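TRNA (guanine(9)-N1)-methyltransferase (Schizosaccharomyces pombe, PDB 4JWH) catalyses the S-adenosyl-L-methionine-dependent N1-methylation of guanine at position 9 of cytoplasmic tRNA, as a monomer. Local coordinates at residues 100-105 against 203-208. Residues are numbered along the deposited sequence; the frame is centred on the assembly and turned at random.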
loop_
_atom_site.group_PDB
_atom_site.type_symbol
_atom_site.label_atom_id
_atom_site.label_comp_id
_atom_site.label_asym_id
_atom_site.label_seq_id
_atom_site.Cartn_x
_atom_site.Cartn_y
_atom_site.Cartn_z
ATOM N N VAL A 100 18.009 -5.713 5.756
ATOM C CA VAL A 100 18.535 -4.440 5.254
ATOM C C VAL A 100 17.382 -3.515 4.825
ATOM O O VAL A 100 16.774 -3.741 3.783
ATOM C CB VAL A 100 19.526 -4.631 4.055
ATOM C CG1 VAL A 100 19.972 -3.269 3.494
ATOM C CG2 VAL A 100 20.759 -5.441 4.469
ATOM N N PRO A 101 17.090 -2.466 5.617
ATOM C CA PRO A 101 16.032 -1.526 5.270
ATOM C C PRO A 101 16.196 -0.991 3.850
ATOM O O PRO A 101 17.309 -0.797 3.377
ATOM C CB PRO A 101 16.227 -0.397 6.277
ATOM C CG PRO A 101 16.850 -1.052 7.451
ATOM C CD PRO A 101 17.751 -2.100 6.884
ATOM N N SER A 102 15.073 -0.794 3.178
ATOM C CA SER A 102 15.026 -0.177 1.867
ATOM C C SER A 102 14.799 1.325 2.080
ATOM O O SER A 102 14.162 1.734 3.040
ATOM C CB SER A 102 13.842 -0.796 1.096
ATOM O OG SER A 102 13.536 -0.095 -0.103
ATOM N N SER A 103 15.306 2.156 1.186
ATOM C CA SER A 103 14.987 3.577 1.252
ATOM C C SER A 103 13.569 3.891 0.686
ATOM O O SER A 103 13.075 5.009 0.811
ATOM C CB SER A 103 16.069 4.379 0.534
ATOM O OG SER A 103 16.186 3.905 -0.785
ATOM N N ILE A 104 12.901 2.907 0.081
ATOM C CA ILE A 104 11.550 3.156 -0.469
ATOM C C ILE A 104 10.559 3.662 0.581
ATOM O O ILE A 104 10.600 3.226 1.739
ATOM C CB ILE A 104 11.013 1.916 -1.227
ATOM C CG1 ILE A 104 11.864 1.710 -2.481
ATOM C CG2 ILE A 104 9.526 2.073 -1.633
ATOM C CD1 ILE A 104 11.827 0.281 -3.086
ATOM N N ARG A 105 9.715 4.624 0.182
ATOM C CA ARG A 105 8.537 5.015 0.948
ATOM C C ARG A 105 7.340 4.328 0.313
ATOM O O ARG A 105 7.213 4.337 -0.906
ATOM C CB ARG A 105 8.300 6.529 0.921
ATOM C CG ARG A 105 9.114 7.325 1.958
ATOM C CD ARG A 105 10.611 7.090 1.836
ATOM N NE ARG A 105 11.149 7.364 0.502
ATOM C CZ ARG A 105 11.477 8.575 0.044
ATOM N NH1 ARG A 105 11.272 9.663 0.796
ATOM N NH2 ARG A 105 11.992 8.691 -1.176
ATOM N N LEU A 203 10.581 -2.173 -8.392
ATOM C CA LEU A 203 10.470 -1.073 -7.444
ATOM C C LEU A 203 11.796 -0.361 -7.348
ATOM O O LEU A 203 12.812 -0.970 -7.050
ATOM C CB LEU A 203 9.994 -1.541 -6.058
ATOM C CG LEU A 203 8.726 -2.410 -6.070
ATOM C CD1 LEU A 203 8.421 -3.013 -4.720
ATOM C CD2 LEU A 203 7.539 -1.610 -6.562
ATOM N N ASP A 204 11.747 0.944 -7.582
ATOM C CA ASP A 204 12.899 1.826 -7.644
ATOM C C ASP A 204 13.250 2.300 -6.220
ATOM O O ASP A 204 12.394 2.827 -5.521
ATOM C CB ASP A 204 12.419 3.037 -8.437
ATOM C CG ASP A 204 13.352 3.475 -9.494
ATOM O OD1 ASP A 204 14.477 3.903 -9.151
ATOM O OD2 ASP A 204 12.921 3.470 -10.678
ATOM N N GLU A 205 14.502 2.158 -5.807
ATOM C CA GLU A 205 14.891 2.647 -4.479
ATOM C C GLU A 205 14.601 4.135 -4.223
ATOM O O GLU A 205 14.497 4.547 -3.066
ATOM C CB GLU A 205 16.364 2.310 -4.123
ATOM C CG GLU A 205 16.648 0.856 -3.598
ATOM C CD GLU A 205 15.932 0.455 -2.278
ATOM O OE1 GLU A 205 16.226 1.042 -1.200
ATOM O OE2 GLU A 205 15.090 -0.498 -2.306
ATOM N N ASP A 206 14.508 4.952 -5.270
ATOM C CA ASP A 206 14.315 6.392 -5.031
ATOM C C ASP A 206 12.845 6.824 -5.205
ATOM O O ASP A 206 12.512 8.019 -5.063
ATOM C CB ASP A 206 15.338 7.275 -5.813
ATOM C CG ASP A 206 15.148 7.204 -7.321
ATOM O OD1 ASP A 206 15.458 8.189 -8.037
ATOM O OD2 ASP A 206 14.655 6.156 -7.803
ATOM N N LYS A 207 11.956 5.841 -5.414
ATOM C CA LYS A 207 10.549 6.155 -5.661
ATOM C C LYS A 207 9.613 5.951 -4.455
ATOM O O LYS A 207 9.972 5.364 -3.420
ATOM C CB LYS A 207 10.036 5.387 -6.898
ATOM C CG LYS A 207 10.826 5.718 -8.202
ATOM C CD LYS A 207 10.467 7.085 -8.741
ATOM C CE LYS A 207 11.247 7.428 -9.984
ATOM N NZ LYS A 207 11.070 6.400 -11.050
ATOM N N ILE A 208 8.391 6.445 -4.608
ATOM C CA ILE A 208 7.467 6.474 -3.518
ATOM C C ILE A 208 6.206 5.897 -4.098
ATOM O O ILE A 208 5.663 6.456 -5.040
ATOM C CB ILE A 208 7.277 7.915 -2.996
ATOM C CG1 ILE A 208 8.621 8.472 -2.482
ATOM C CG2 ILE A 208 6.205 7.945 -1.928
ATOM C CD1 ILE A 208 8.592 9.968 -2.209
HETATM O O HOH W 1 12.157 6.321 -2.107
#
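S102 OG donates to E205 OE2 at 2.7 Å and accepts from I104 N at 3.1 Å, the latter bond making an ST turn. With chi1 at 169° the hydroxyl turns away from its own amide nitrogen and stands beside the carbonyl carbon, where both partners meet it. E205 OE1 takes the S103 amide (N to OE1, 2.8 Å, 153° at the hydrogen). Both donors approach the carboxylate on the syn side, 22-23° out of its plane. E205 belongs to a type I beta turn, D204 to K207, closed by K207 N to D204 O and leading into strand 208-212; S102 and S103 precede strand 105-109, its parallel neighbour in the SPOUT-clan methyltransferase sheet. Without the S102 hydroxyl, as with an alanine here, E205 OE2 would probably lose this donor and the I104 amide its side-chain acceptor. I104 crosses the E205 side chain at about a right angle, its CD1 3.4 Å from E205 OE2 and its CG1 3.3 Å from D204 O; helix 254-267 packs on I104 and L203. R105 and I208 form a parallel bridge (CA to CA, 4.8 Å). The R105 side chain, bent at chi2 and chi3, lays one guanidinium face over I208 CG1, while an in-plane water accepts from R105 NH2 at 2.6 Å.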